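Local coordinates for Alpha/beta hydrolase fold protein (Sphaerobacter thermophilus, PDB 3R0V) that is probably a hydrolase of the alpha/beta hydrolase family, although its natural substrate and reaction are not established, at residues 5-17 with 73-85. Residues are numbered along the deposited sequence; the frame is centred on the assembly and turned at random. Where two conformers were deposited one is given.
With BME (beta-mercaptoethanol), chain D.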
ATOM      1  N   GLN A   5     -14.726  10.399  10.278  1.00 27.98           N
ATOM      2  CA  GLN A   5     -14.458  11.829  10.262  1.00 23.79           C
ATOM      3  C   GLN A   5     -13.500  12.143   9.120  1.00 17.96           C
ATOM      4  O   GLN A   5     -13.120  11.246   8.366  1.00 17.31           O
ATOM      5  CB  GLN A   5     -13.830  12.267  11.587  1.00 33.77           C
ATOM      6  CG  GLN A   5     -14.371  11.566  12.816  1.00 43.96           C
ATOM      7  CD  GLN A   5     -13.619  10.289  13.132  1.00 48.06           C
ATOM      8  OE1 GLN A   5     -13.589   9.356  12.329  1.00 46.92           O
ATOM      9  NE2 GLN A   5     -12.997  10.245  14.308  1.00 46.18           N
ATOM     10  N   THR A   6     -13.129  13.412   8.990  1.00 16.55           N
ATOM     11  CA  THR A   6     -12.102  13.830   8.043  1.00 14.15           C
ATOM     12  C   THR A   6     -11.132  14.811   8.692  1.00 17.31           C
ATOM     13  O   THR A   6     -11.469  15.505   9.661  1.00 19.85           O
ATOM     14  CB  THR A   6     -12.686  14.482   6.748  1.00 19.63           C
ATOM     15  OG1 THR A   6     -13.216  15.780   7.051  1.00 22.14           O
ATOM     16  CG2 THR A   6     -13.783  13.618   6.143  1.00 19.60           C
ATOM     17  N   VAL A   7      -9.922  14.854   8.154  1.00 15.43           N
ATOM     18  CA  VAL A   7      -8.964  15.892   8.497  1.00 17.11           C
ATOM     19  C   VAL A   7      -8.437  16.448   7.195  1.00 15.42           C
ATOM     20  O   VAL A   7      -8.320  15.719   6.195  1.00 15.01           O
ATOM     21  CB  VAL A   7      -7.779  15.367   9.332  1.00 16.66           C
ATOM     22  CG1 VAL A   7      -8.204  15.145  10.792  1.00 19.55           C
ATOM     23  CG2 VAL A   7      -7.199  14.093   8.720  1.00 18.93           C
ATOM     24  N   PRO A   8      -8.127  17.742   7.182  1.00 14.85           N
ATOM     25  CA  PRO A   8      -7.613  18.361   5.958  1.00 16.31           C
ATOM     26  C   PRO A   8      -6.134  18.096   5.763  1.00 16.32           C
ATOM     27  O   PRO A   8      -5.332  18.205   6.689  1.00 16.90           O
ATOM     28  CB  PRO A   8      -7.829  19.851   6.211  1.00 16.18           C
ATOM     29  CG  PRO A   8      -7.745  19.983   7.698  1.00 20.24           C
ATOM     30  CD  PRO A   8      -8.315  18.717   8.271  1.00 18.60           C
ATOM     31  N   SER A   9      -5.775  17.745   4.537  1.00 14.61           N
ATOM     32  CA  SER A   9      -4.383  17.648   4.155  1.00 12.88           C
ATOM     33  C   SER A   9      -3.838  19.070   3.967  1.00 12.58           C
ATOM     34  O   SER A   9      -4.601  20.034   3.963  1.00 14.35           O
ATOM     35  CB  SER A   9      -4.275  16.852   2.845  1.00 12.85           C
ATOM     36  OG  SER A   9      -2.935  16.480   2.586  1.00 13.20           O
ATOM     37  N   SER A  10      -2.525  19.194   3.806  1.00 13.34           N
ATOM     38  CA  SER A  10      -1.888  20.496   3.613  0.69 15.11           C
ATOM     39  C   SER A  10      -2.558  21.305   2.500  1.00 14.55           C
ATOM     40  O   SER A  10      -2.734  22.525   2.630  1.00 17.61           O
ATOM     41  CB  SER A  10      -0.394  20.318   3.311  0.69 16.79           C
ATOM     42  OG  SER A  10       0.274  21.571   3.267  0.69 19.63           O
ATOM     43  N   ASP A  11      -2.935  20.634   1.411  1.00 12.51           N
ATOM     44  CA  ASP A  11      -3.557  21.326   0.278  1.00 13.68           C
ATOM     45  C   ASP A  11      -5.057  21.536   0.430  1.00 13.50           C
ATOM     46  O   ASP A  11      -5.719  22.000  -0.498  1.00 15.57           O
ATOM     47  CB  ASP A  11      -3.231  20.622  -1.049  1.00 15.33           C
ATOM     48  CG  ASP A  11      -3.987  19.302  -1.241  1.00 13.57           C
ATOM     49  OD1 ASP A  11      -4.756  18.871  -0.347  1.00 14.06           O
ATOM     50  OD2 ASP A  11      -3.779  18.679  -2.301  1.00 13.21           O
ATOM     51  N   GLY A  12      -5.588  21.219   1.603  1.00 14.16           N
ATOM     52  CA  GLY A  12      -7.000  21.426   1.853  1.00 14.52           C
ATOM     53  C   GLY A  12      -7.898  20.219   1.611  1.00 13.19           C
ATOM     54  O   GLY A  12      -9.066  20.249   2.005  1.00 16.29           O
ATOM     55  N   THR A  13      -7.374  19.160   0.993  1.00 12.61           N
ATOM     56  CA  THR A  13      -8.181  17.980   0.690  1.00 12.59           C
ATOM     57  C   THR A  13      -8.680  17.293   1.958  1.00 13.05           C
ATOM     58  O   THR A  13      -7.886  16.960   2.834  1.00 12.94           O
ATOM     59  CB  THR A  13      -7.367  16.949  -0.088  1.00 12.21           C
ATOM     60  OG1 THR A  13      -6.803  17.578  -1.240  1.00 13.80           O
ATOM     61  CG2 THR A  13      -8.248  15.791  -0.547  1.00 13.69           C
ATOM     62  N   PRO A  14      -9.994  17.059   2.058  1.00 12.54           N
ATOM     63  CA  PRO A  14     -10.481  16.296   3.213  1.00 14.00           C
ATOM     64  C   PRO A  14     -10.137  14.815   3.061  1.00 11.25           C
ATOM     65  O   PRO A  14     -10.467  14.197   2.034  1.00 12.74           O
ATOM     66  CB  PRO A  14     -11.995  16.496   3.154  1.00 14.93           C
ATOM     67  CG  PRO A  14     -12.284  16.786   1.711  1.00 17.76           C
ATOM     68  CD  PRO A  14     -11.089  17.548   1.199  1.00 13.81           C
ATOM     69  N   ILE A  15      -9.469  14.263   4.072  1.00 12.08           N
ATOM     70  CA  ILE A  15      -9.085  12.854   4.094  1.00 12.08           C
ATOM     71  C   ILE A  15      -9.916  12.136   5.147  1.00 12.20           C
ATOM     72  O   ILE A  15      -9.844  12.460   6.337  1.00 12.71           O
ATOM     73  CB  ILE A  15      -7.581  12.680   4.403  1.00 11.89           C
ATOM     74  CG1 ILE A  15      -6.746  13.491   3.404  1.00 14.58           C
ATOM     75  CG2 ILE A  15      -7.179  11.186   4.379  1.00 11.21           C
ATOM     76  CD1 ILE A  15      -6.834  13.023   1.947  1.00 17.85           C
ATOM     77  N   ALA A  16     -10.720  11.172   4.698  1.00 11.47           N
ATOM     78  CA  ALA A  16     -11.642  10.447   5.571  1.00 12.92           C
ATOM     79  C   ALA A  16     -10.940   9.290   6.276  1.00 12.61           C
ATOM     80  O   ALA A  16     -10.113   8.594   5.688  1.00 12.51           O
ATOM     81  CB  ALA A  16     -12.847   9.935   4.761  1.00 11.57           C
ATOM     82  N   PHE A  17     -11.288   9.074   7.540  1.00 12.73           N
ATOM     83  CA  PHE A  17     -10.640   8.027   8.322  1.00 14.45           C
ATOM     84  C   PHE A  17     -11.553   7.559   9.437  1.00 18.32           C
ATOM     85  O   PHE A  17     -12.562   8.198   9.745  1.00 17.04           O
ATOM     86  CB  PHE A  17      -9.321   8.522   8.933  1.00 14.53           C
ATOM     87  CG  PHE A  17      -9.510   9.518  10.047  1.00 14.09           C
ATOM     88  CD1 PHE A  17      -9.460   9.118  11.379  1.00 14.73           C
ATOM     89  CD2 PHE A  17      -9.748  10.845   9.768  1.00 16.94           C
ATOM     90  CE1 PHE A  17      -9.654  10.032  12.403  1.00 18.01           C
ATOM     91  CE2 PHE A  17      -9.942  11.761  10.788  1.00 17.85           C
ATOM     92  CZ  PHE A  17      -9.887  11.349  12.109  1.00 15.83           C
ATOM     93  N   ARG A  73       1.602  15.057  -2.309  1.00 10.48           N
ATOM     94  CA  ARG A  73       0.284  15.266  -1.715  1.00  9.80           C
ATOM     95  C   ARG A  73      -0.136  14.050  -0.889  1.00 10.45           C
ATOM     96  O   ARG A  73      -0.749  14.221   0.162  1.00 11.49           O
ATOM     97  CB  ARG A  73      -0.793  15.584  -2.760  1.00 11.09           C
ATOM     98  CG  ARG A  73      -0.511  16.801  -3.629  1.00 11.96           C
ATOM     99  CD  ARG A  73      -0.565  18.113  -2.829  1.00 11.62           C
ATOM    100  NE  ARG A  73       0.730  18.441  -2.244  1.00 13.56           N
ATOM    101  CZ  ARG A  73       1.758  18.924  -2.934  1.00 12.47           C
ATOM    102  NH1 ARG A  73       2.897  19.205  -2.312  1.00 15.91           N
ATOM    103  NH2 ARG A  73       1.654  19.127  -4.246  1.00 14.25           N
ATOM    104  N   GLU A  74       0.165  12.838  -1.358  1.00 10.94           N
ATOM    105  CA  GLU A  74      -0.201  11.652  -0.577  1.00  9.58           C
ATOM    106  C   GLU A  74       0.672  11.459   0.667  1.00 10.89           C
ATOM    107  O   GLU A  74       0.206  10.921   1.676  1.00 11.49           O
ATOM    108  CB  GLU A  74      -0.218  10.389  -1.440  1.00  9.54           C
ATOM    109  CG  GLU A  74      -1.250  10.479  -2.560  1.00  9.89           C
ATOM    110  CD  GLU A  74      -1.795   9.119  -2.959  1.00 11.89           C
ATOM    111  OE1 GLU A  74      -1.263   8.501  -3.904  1.00 13.06           O
ATOM    112  OE2 GLU A  74      -2.748   8.649  -2.311  1.00 13.45           O
ATOM    113  N   ILE A  75       1.922  11.903   0.607  1.00 11.65           N
ATOM    114  CA  ILE A  75       2.751  11.936   1.811  1.00 10.95           C
ATOM    115  C   ILE A  75       2.125  12.917   2.812  1.00 10.26           C
ATOM    116  O   ILE A  75       2.026  12.613   4.005  1.00 12.05           O
ATOM    117  CB  ILE A  75       4.195  12.318   1.473  1.00 10.56           C
ATOM    118  CG1 ILE A  75       4.822  11.220   0.608  1.00 12.00           C
ATOM    119  CG2 ILE A  75       5.024  12.539   2.747  1.00 14.14           C
ATOM    120  CD1 ILE A  75       6.212  11.585   0.070  1.00 15.79           C
ATOM    121  N   GLU A  76       1.665  14.072   2.330  1.00 10.49           N
ATOM    122  CA  GLU A  76       1.001  15.040   3.191  1.00 10.35           C
ATOM    123  C   GLU A  76      -0.310  14.480   3.750  1.00 12.91           C
ATOM    124  O   GLU A  76      -0.670  14.757   4.903  1.00 12.45           O
ATOM    125  CB  GLU A  76       0.772  16.346   2.429  1.00 11.60           C
ATOM    126  CG  GLU A  76       2.081  17.070   2.113  1.00 13.01           C
ATOM    127  CD  GLU A  76       1.953  18.131   1.023  1.00 15.90           C
ATOM    128  OE1 GLU A  76       0.830  18.416   0.555  1.00 15.28           O
ATOM    129  OE2 GLU A  76       3.000  18.689   0.637  1.00 17.83           O
ATOM    130  N   ASP A  77      -1.022  13.684   2.952  1.00 11.47           N
ATOM    131  CA  ASP A  77      -2.238  13.043   3.459  1.00 12.54           C
ATOM    132  C   ASP A  77      -1.893  12.131   4.639  1.00 10.60           C
ATOM    133  O   ASP A  77      -2.555  12.157   5.680  1.00 11.07           O
ATOM    134  CB  ASP A  77      -2.957  12.218   2.379  1.00  9.75           C
ATOM    135  CG  ASP A  77      -3.465  13.057   1.210  1.00 12.89           C
ATOM    136  OD1 ASP A  77      -3.690  14.271   1.365  1.00 13.27           O
ATOM    137  OD2 ASP A  77      -3.659  12.476   0.122  1.00 12.69           O
ATOM    138  N   LEU A  78      -0.872  11.305   4.459  1.00 10.44           N
ATOM    139  CA  LEU A  78      -0.449  10.403   5.519  1.00  9.71           C
ATOM    140  C   LEU A  78       0.016  11.204   6.739  1.00 10.90           C
ATOM    141  O   LEU A  78      -0.291  10.842   7.879  1.00 11.64           O
ATOM    142  CB  LEU A  78       0.637   9.463   5.003  1.00  9.55           C
ATOM    143  CG  LEU A  78       1.224   8.489   6.029  1.00 10.31           C
ATOM    144  CD1 LEU A  78       0.122   7.688   6.726  1.00 12.59           C
ATOM    145  CD2 LEU A  78       2.230   7.553   5.343  1.00 13.67           C
ATOM    146  N   ALA A  79       0.717  12.313   6.521  1.00 11.41           N
ATOM    147  CA  ALA A  79       1.109  13.172   7.644  1.00 12.69           C
ATOM    148  C   ALA A  79      -0.107  13.671   8.440  1.00 11.88           C
ATOM    149  O   ALA A  79      -0.088  13.691   9.677  1.00 11.83           O
ATOM    150  CB  ALA A  79       1.945  14.340   7.146  1.00 12.96           C
ATOM    151  N   ALA A  80      -1.174  14.047   7.739  1.00 11.58           N
ATOM    152  CA  ALA A  80      -2.390  14.506   8.402  1.00 12.12           C
ATOM    153  C   ALA A  80      -3.034  13.390   9.206  1.00 10.60           C
ATOM    154  O   ALA A  80      -3.559  13.619  10.296  1.00 12.96           O
ATOM    155  CB  ALA A  80      -3.377  15.068   7.370  1.00 11.50           C
ATOM    156  N   ILE A  81      -3.001  12.178   8.673  1.00 10.55           N
ATOM    157  CA  ILE A  81      -3.567  11.029   9.371  1.00 11.82           C
ATOM    158  C   ILE A  81      -2.729  10.641  10.603  1.00 10.92           C
ATOM    159  O   ILE A  81      -3.278  10.279  11.647  1.00 11.57           O
ATOM    160  CB  ILE A  81      -3.741   9.834   8.394  1.00 11.17           C
ATOM    161  CG1 ILE A  81      -4.810  10.196   7.345  1.00 10.99           C
ATOM    162  CG2 ILE A  81      -4.093   8.556   9.146  1.00 14.18           C
ATOM    163  CD1 ILE A  81      -6.179  10.459   7.919  1.00 15.46           C
ATOM    164  N   ILE A  82      -1.403  10.690  10.479  1.00 11.80           N
ATOM    165  CA  ILE A  82      -0.550  10.453  11.638  1.00 10.90           C
ATOM    166  C   ILE A  82      -0.838  11.517  12.713  1.00 11.65           C
ATOM    167  O   ILE A  82      -0.835  11.206  13.902  1.00 11.94           O
ATOM    168  CB  ILE A  82       0.941  10.382  11.248  1.00 10.02           C
ATOM    169  CG1 ILE A  82       1.191   9.136  10.397  1.00 12.73           C
ATOM    170  CG2 ILE A  82       1.841  10.319  12.508  1.00 11.14           C
ATOM    171  CD1 ILE A  82       2.529   9.136   9.724  1.00 13.42           C
ATOM    172  N   ASP A  83      -1.100  12.757  12.306  1.00 11.67           N
ATOM    173  CA  ASP A  83      -1.534  13.781  13.265  1.00 11.55           C
ATOM    174  C   ASP A  83      -2.853  13.405  13.931  1.00 12.38           C
ATOM    175  O   ASP A  83      -2.994  13.547  15.152  1.00 13.43           O
ATOM    176  CB  ASP A  83      -1.597  15.167  12.624  1.00 13.63           C
ATOM    177  CG  ASP A  83      -0.255  15.865  12.623  1.00 16.22           C
ATOM    178  OD1 ASP A  83       0.547  15.627  13.560  1.00 17.26           O
ATOM    179  OD2 ASP A  83       0.006  16.644  11.685  1.00 20.07           O
ATOM    180  N   ALA A  84      -3.815  12.919  13.144  1.00 14.58           N
ATOM    181  CA  ALA A  84      -5.075  12.445  13.703  1.00 14.95           C
ATOM    182  C   ALA A  84      -4.842  11.319  14.712  1.00 16.06           C
ATOM    183  O   ALA A  84      -5.587  11.183  15.683  1.00 17.65           O
ATOM    184  CB  ALA A  84      -6.013  11.982  12.586  1.00 15.39           C
ATOM    185  N   ALA A  85      -3.809  10.516  14.473  1.00 13.52           N
ATOM    186  CA  ALA A  85      -3.451   9.420  15.369  1.00 13.12           C
ATOM    187  C   ALA A  85      -2.741   9.889  16.639  1.00 13.38           C
ATOM    188  O   ALA A  85      -2.488   9.079  17.547  1.00 16.64           O
ATOM    189  CB  ALA A  85      -2.578   8.418  14.634  1.00 13.80           C
TER
HETATM  190  C1  BME D 262     -16.122   9.174   7.105  1.00 34.88           C
HETATM  191  C2  BME D 262     -16.047  10.682   6.877  1.00 17.57           C
HETATM  192  O1  BME D 262     -14.950   8.733   7.759  1.00 34.15           O
HETATM  193  S2  BME D 262     -17.374  11.269   5.796  1.00 59.60           S
HETATM  194  O   HOH W   1      -1.856  18.057   0.632  1.00 14.66           O
HETATM  195  O   HOH W   2      -0.782  17.435   5.495  1.00 17.26           O
HETATM  196  O   HOH W   3       0.536  21.113   0.243  1.00 27.95           O
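Ala84 CB lies over one face of the Phe17 ring, a CH-pi contact 4.3 Å from CB to the ring centroid, while Thr6 C and Ile15 O sit at the ring's edge. In this alpha/beta hydrolase fold, the N-terminal beta-hairpin of strands 6-8 and 14-16 rests on helix 71-84, whose other side packs on strand 25-29 of the central sheet. Next to the ring, Ile81 CD1 presses against the face of the hairpin, reaching Ile15 CG2 at 3.7 Å and Val7 CG2 at 3.9 Å. At the type I turn the contact becomes polar. Ser9 OG, anti to its own N (chi1 -167°), donates to Asp77 OD1 at 2.6 Å on the anti side of the carboxylate; Asp77 OD2 pairs with Arg58. Asp11 OD1 accepts from Thr13 N, closing an Asx turn, and from Thr13 OG1, both from the same face; OD2 bridges to Arg58. With an alanine here, both Thr13 donors would probably lose their acceptor and Arg58 one of its carboxylate partners. Arg73 grips Glu76 side-on, NE 2.8 Å from OE1 and NH1 meeting OE2. Of three waters joining the segments, one donates to Ser9 OG and Glu76 OE1 (each 2.7 Å) and accepts from Asp11 N.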